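Local coordinates for resiniferatoxin-binding, phosphotriesterase-related protein (Rhodobacter sphaeroides 2.4.1, PDB 3K2G) that probably hydrolyses phosphoric esters, as a phosphotriesterase-family TIM barrel that binds two zinc ions per subunit, at residues B[105-108]-B[109-113]; B[134-137]-B[138-142]; B[157-160]-B[161-165]. All blocks are in the same frame, centred on the assembly; numbering follows the deposited sequence.

Interactions 1 and 2 form neighbouring parts of the active-site wall, while interaction 3 lies farther from the metals, at the C-terminal end of helix 150-162. I111 and Y136 bring the first two together, CG2 of I111 packing 3.5 Å from CD2 of Y136, and both residues belong to the dithiol pocket. The N of R109 probably bonds to O of G134 at 3.1 Å, tying the two loops. Interaction 3 joins through charge: OE2 of E160 lies 2.6 Å from NH2 of R113 and 2.9 Å from NH2 of R109. Y136 is a zinc ligand, whereas the side chain of I157 in interaction 3 stays about 11 Å, between nearest side-chain atoms, from those of Y136 and E177.

Interaction 1 of 3, residues B[105-108]-B[109-113]; sequences DPTC and RGIGR
The C108 carbonyl is the flat group round which this turn folds: N of I111 comes from above its plane, 38° out of it, and makes a 3.3 Å hydrogen bond to O of C108. That bond closes a type II beta turn from C108 to I111, with G110 at positive phi. The I111 side chain folds back over the same carbonyl, CG1 lying 3.2 Å from O of C108, because chi1 of 53° sets CG1 between its backbone N and carbonyl carbon. Its CD1 then reaches SG of C108 at 4.2 Å. CB of R113 lies over the opposite face, 3.7 Å from O of C108; CG2 of T107 packs 3.4 Å from O of I111.

The second flat group is the D105 carboxylate. Its OD1 takes N of T107 at 2.8 Å in an Asx turn, and OG1 of T107 on its syn lone pair at 2.5 Å. The hydroxyl also bonds to the zinc ligand H36, which makes T107 the second-shell residue behind that histidine, with D105 behind T107. R109 and R113 send their guanidinium groups to E160 of helix 150-162, while the loop that holds the turn links strand 102-105 to helix 115-125 beside the dithiol pocket.

Interaction 2 of 3, residues B[134-137]-B[138-142]; sequences GYYL and ASSMP. With DTV ((2S,3S)-1,4-dimercaptobutane-2,3-diol), chain K.
The carbonyl oxygen of L137 is gripped from two directions by one residue, S140: its OG arrives in the carbonyl plane, on a lone pair, at 2.7 Å from O of L137, while its N stands 43° out of that plane at 2.9 Å. A third, weak bond comes from N of M141. Chi1 of 76° swings the hydroxyl of S140 back over its own backbone, where it can reach the carbonyl, and the same OG also meets the edge of the Y136 ring, near its plane and 3.4 Å from CB of Y136. CG of L137 covers one face of that ring, 4.1 Å above its centre.

Farther along, P142 lies obliquely against the Y135 ring, with CD 3.7 Å from CE1 of Y135. M141, a selenomethionine, is extended beyond CG, which carries CE to 4.1 Å from CB of Y135 and close against O of Y136.

At the far end of its ring, Y136 bonds through OH to O3 of the bound dithiol at 2.7 Å, where either oxygen could be the donor; C3 of the ligand lies at the ring edge, in plane. CD1 of L137 adds an apolar contact to C1. Y136 is also a ligand of the zinc bound by E177, H209 and H238, so its OH meets the metal and the dithiol together, while S140 spends both its N-H and its hydroxyl on L137 next door.

Interaction 3 of 3, residues B[157-160]-B[161-165]; sequences IVAE and ALEGT
I157 contributes its carbonyl to the contact, while its side chain turns to A198 on helix 186-202. At V158 the i to i+4 bond persists, N of L162 to O of V158 at 3.0 Å, but N of A161 is shared weakly between O of I157 and O of V158. The V158 and L162 side chains lie side by side, pointing the same way, with CG1 of V158 3.6 Å from CD1 of L162; chi1 of 172° at V158 sets CG1 anti to its N and beside its carbonyl carbon, which puts it next to that methyl.

A159 is where the helix begins to stop. Its O takes two donors, N of E163 at 2.9 Å, tilted 34° from the carbonyl plane, and N of G164 at 3.3 Å, in that plane. The second bond spans five residues instead of four, so the chain widens as it leaves the helix. CB of A159 also lies against OE2 of E163.

E160 meets the outgoing chain. Its CA points a hydrogen at O of G164, 3.2 Å away and nearly straight. Its side chain crosses that of T165 at about a right angle, with CB 3.3 Å from OG1 of T165 and OE2 3.3 Å from CG2 of T165. OE2 of E160 makes salt bridges to NH2 of both R109 and R113, and OG1 of T165 bonds to O of A170.

This is a glycine-terminated helix end: G164, almost fully extended, takes the chain out of helix 150-162 and on toward strand 175-178, a helix-to-strand turn of the TIM barrel.

Interaction 1 of 3, residues B[105-108]-B[109-113]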
# COMPACT_ATOMS: atom_id res chain seq x y z
N ASP B 105 -33.66 16.52 -1.58
CA ASP B 105 -33.33 17.08 -2.88
C ASP B 105 -32.61 18.41 -2.70
O ASP B 105 -33.23 19.42 -2.37
CB ASP B 105 -34.59 17.28 -3.72
CG ASP B 105 -34.27 17.67 -5.15
OD1 ASP B 105 -33.33 18.46 -5.35
OD2 ASP B 105 -34.97 17.19 -6.06
N PRO B 106 -31.29 18.42 -2.91
CA PRO B 106 -30.48 19.63 -2.76
C PRO B 106 -30.42 20.53 -3.99
O PRO B 106 -29.53 21.38 -4.09
CB PRO B 106 -29.11 19.06 -2.40
CG PRO B 106 -29.06 17.83 -3.28
CD PRO B 106 -30.44 17.23 -3.11
N THR B 107 -31.36 20.36 -4.92
CA THR B 107 -31.38 21.21 -6.11
C THR B 107 -31.63 22.64 -5.63
O THR B 107 -32.65 22.91 -4.99
CB THR B 107 -32.50 20.79 -7.10
OG1 THR B 107 -32.33 19.42 -7.48
CG2 THR B 107 -32.46 21.66 -8.36
N CYS B 108 -30.72 23.55 -5.93
CA CYS B 108 -30.89 24.93 -5.49
C CYS B 108 -31.04 25.94 -6.61
O CYS B 108 -31.37 25.59 -7.74
CB CYS B 108 -29.74 25.33 -4.55
SG CYS B 108 -28.07 25.13 -5.23
N ARG B 109 -30.81 27.21 -6.28
CA ARG B 109 -30.93 28.30 -7.25
C ARG B 109 -29.88 28.19 -8.34
O ARG B 109 -28.68 28.07 -8.06
CB ARG B 109 -30.77 29.67 -6.56
CG ARG B 109 -31.76 29.92 -5.44
CD ARG B 109 -31.73 31.38 -5.02
NE ARG B 109 -32.56 31.63 -3.84
CZ ARG B 109 -33.18 32.77 -3.59
NH1 ARG B 109 -33.08 33.78 -4.45
NH2 ARG B 109 -33.90 32.91 -2.48
N GLY B 110 -30.34 28.23 -9.59
CA GLY B 110 -29.43 28.12 -10.71
C GLY B 110 -29.54 26.78 -11.41
O GLY B 110 -29.21 26.68 -12.60
N ILE B 111 -29.99 25.76 -10.69
CA ILE B 111 -30.13 24.43 -11.28
C ILE B 111 -31.54 23.85 -11.34
O ILE B 111 -31.70 22.64 -11.53
CB ILE B 111 -29.19 23.40 -10.60
CG1 ILE B 111 -29.39 23.41 -9.08
CG2 ILE B 111 -27.74 23.70 -10.96
CD1 ILE B 111 -28.54 22.38 -8.34
N GLY B 112 -32.56 24.69 -11.16
CA GLY B 112 -33.93 24.22 -11.27
C GLY B 112 -34.77 23.82 -10.06
O GLY B 112 -35.64 22.96 -10.19
N ARG B 113 -34.55 24.44 -8.91
CA ARG B 113 -35.33 24.09 -7.73
C ARG B 113 -36.79 24.49 -7.96
O ARG B 113 -37.07 25.61 -8.39
CB ARG B 113 -34.78 24.80 -6.49
CG ARG B 113 -35.52 24.46 -5.20
CD ARG B 113 -35.01 25.27 -4.02
NE ARG B 113 -35.15 26.71 -4.24
CZ ARG B 113 -34.85 27.64 -3.33
NH1 ARG B 113 -34.39 27.28 -2.14
NH2 ARG B 113 -35.00 28.92 -3.62

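Interaction 2 of 3, residues B[134-137]-B[138-142]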
# COMPACT_ATOMS: atom_id res chain seq x y z
N GLY B 134 -29.93 27.98 -1.46
CA GLY B 134 -28.63 28.58 -1.68
C GLY B 134 -28.22 28.59 -3.14
O GLY B 134 -29.02 28.25 -4.02
N TYR B 135 -26.97 28.97 -3.39
CA TYR B 135 -26.44 29.03 -4.75
C TYR B 135 -25.45 27.92 -5.04
O TYR B 135 -24.75 27.43 -4.15
CB TYR B 135 -25.80 30.40 -4.97
CG TYR B 135 -26.82 31.51 -4.98
CD1 TYR B 135 -27.61 31.76 -6.11
CD2 TYR B 135 -27.06 32.28 -3.84
CE1 TYR B 135 -28.60 32.74 -6.11
CE2 TYR B 135 -28.04 33.26 -3.83
CZ TYR B 135 -28.81 33.49 -4.96
OH TYR B 135 -29.80 34.45 -4.94
N TYR B 136 -25.38 27.53 -6.31
CA TYR B 136 -24.51 26.46 -6.76
C TYR B 136 -23.20 27.02 -7.33
O TYR B 136 -22.78 28.12 -6.97
CB TYR B 136 -25.25 25.64 -7.81
CG TYR B 136 -24.71 24.25 -8.01
CD1 TYR B 136 -24.34 23.46 -6.93
CD2 TYR B 136 -24.62 23.70 -9.29
CE1 TYR B 136 -23.89 22.15 -7.11
CE2 TYR B 136 -24.18 22.39 -9.48
CZ TYR B 136 -23.82 21.63 -8.38
OH TYR B 136 -23.41 20.32 -8.55
N LEU B 137 -22.56 26.26 -8.22
CA LEU B 137 -21.31 26.69 -8.81
C LEU B 137 -21.45 28.01 -9.57
O LEU B 137 -22.52 28.34 -10.08
CB LEU B 137 -20.76 25.60 -9.74
CG LEU B 137 -20.42 24.27 -9.04
CD1 LEU B 137 -20.05 23.22 -10.08
CD2 LEU B 137 -19.28 24.48 -8.06
N ALA B 138 -20.35 28.76 -9.63
CA ALA B 138 -20.30 30.05 -10.31
C ALA B 138 -21.04 30.12 -11.65
O ALA B 138 -22.00 30.88 -11.80
CB ALA B 138 -18.84 30.47 -10.50
N SER B 139 -20.60 29.32 -12.62
CA SER B 139 -21.20 29.31 -13.95
C SER B 139 -22.72 29.13 -13.99
O SER B 139 -23.35 29.38 -15.02
CB SER B 139 -20.53 28.24 -14.82
OG SER B 139 -20.51 26.98 -14.16
N SER B 140 -23.31 28.70 -12.88
CA SER B 140 -24.76 28.50 -12.85
C SER B 140 -25.47 29.62 -12.10
O SER B 140 -26.70 29.73 -12.14
CB SER B 140 -25.10 27.18 -12.16
OG SER B 140 -24.96 27.29 -10.75
N MSE B 141 -24.69 30.46 -11.41
CA MSE B 141 -25.27 31.55 -10.63
C MSE B 141 -25.99 32.62 -11.43
O MSE B 141 -25.51 33.05 -12.48
CB MSE B 141 -24.21 32.21 -9.75
CG MSE B 141 -23.73 31.33 -8.61
SE MSE B 141 -22.53 32.33 -7.49
CE MSE B 141 -21.97 30.94 -6.28
N PRO B 142 -27.15 33.07 -10.93
CA PRO B 142 -27.95 34.11 -11.59
C PRO B 142 -27.15 35.41 -11.67
O PRO B 142 -26.25 35.66 -10.86
CB PRO B 142 -29.16 34.23 -10.67
CG PRO B 142 -29.29 32.85 -10.10
CD PRO B 142 -27.86 32.52 -9.77
S1 DTV K . -19.95 19.63 -11.66
C1 DTV K . -21.72 19.95 -11.20
C2 DTV K . -22.72 19.54 -12.28
O2 DTV K . -22.58 18.15 -12.51
C3 DTV K . -24.16 19.85 -11.84
O3 DTV K . -24.46 19.10 -10.68
C4 DTV K . -25.19 19.49 -12.91
S4 DTV K . -26.58 20.65 -12.94

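Interaction 3 of 3, residues B[157-160]-B[161-165]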
# COMPACT_ATOMS: atom_id res chain seq x y z
N ILE B 157 -31.84 32.86 2.39
CA ILE B 157 -31.97 31.52 2.93
C ILE B 157 -32.83 31.50 4.19
O ILE B 157 -33.66 30.60 4.38
CB ILE B 157 -30.57 30.91 3.23
CG1 ILE B 157 -29.82 30.70 1.92
CG2 ILE B 157 -30.71 29.59 3.98
CD1 ILE B 157 -28.38 30.27 2.08
N VAL B 158 -32.65 32.49 5.05
CA VAL B 158 -33.43 32.58 6.28
C VAL B 158 -34.92 32.75 5.95
O VAL B 158 -35.78 32.18 6.62
CB VAL B 158 -32.98 33.78 7.15
CG1 VAL B 158 -33.94 33.97 8.33
CG2 VAL B 158 -31.57 33.55 7.65
N ALA B 159 -35.20 33.53 4.92
CA ALA B 159 -36.58 33.78 4.50
C ALA B 159 -37.27 32.52 3.99
O ALA B 159 -38.47 32.34 4.19
CB ALA B 159 -36.61 34.87 3.43
N GLU B 160 -36.51 31.64 3.34
CA GLU B 160 -37.07 30.40 2.81
C GLU B 160 -37.26 29.36 3.91
O GLU B 160 -38.05 28.44 3.77
CB GLU B 160 -36.17 29.85 1.71
CG GLU B 160 -35.83 30.88 0.65
CD GLU B 160 -35.09 30.30 -0.54
OE1 GLU B 160 -34.12 29.53 -0.33
OE2 GLU B 160 -35.47 30.63 -1.67
N ALA B 161 -36.52 29.52 5.00
CA ALA B 161 -36.63 28.60 6.12
C ALA B 161 -37.78 28.99 7.04
O ALA B 161 -38.40 28.13 7.67
CB ALA B 161 -35.32 28.59 6.92
N LEU B 162 -38.09 30.28 7.12
CA LEU B 162 -39.15 30.74 8.01
C LEU B 162 -40.48 31.12 7.36
O LEU B 162 -41.53 30.92 7.97
CB LEU B 162 -38.63 31.94 8.82
CG LEU B 162 -37.31 31.75 9.58
CD1 LEU B 162 -36.90 33.07 10.21
CD2 LEU B 162 -37.46 30.66 10.65
N GLU B 163 -40.44 31.65 6.14
CA GLU B 163 -41.65 32.07 5.45
C GLU B 163 -42.12 31.15 4.33
O GLU B 163 -43.19 30.54 4.41
CB GLU B 163 -41.46 33.47 4.88
CG GLU B 163 -40.97 34.48 5.89
CD GLU B 163 -40.66 35.81 5.25
OE1 GLU B 163 -41.60 36.43 4.70
OE2 GLU B 163 -39.49 36.24 5.29
N GLY B 164 -41.33 31.09 3.26
CA GLY B 164 -41.69 30.26 2.13
C GLY B 164 -40.65 30.37 1.04
O GLY B 164 -39.70 31.14 1.16
N THR B 165 -40.84 29.62 -0.04
CA THR B 165 -39.88 29.63 -1.14
C THR B 165 -40.51 29.75 -2.52
O THR B 165 -41.56 29.18 -2.79
CB THR B 165 -39.05 28.34 -1.13
OG1 THR B 165 -38.54 28.10 0.19
CG2 THR B 165 -37.89 28.45 -2.11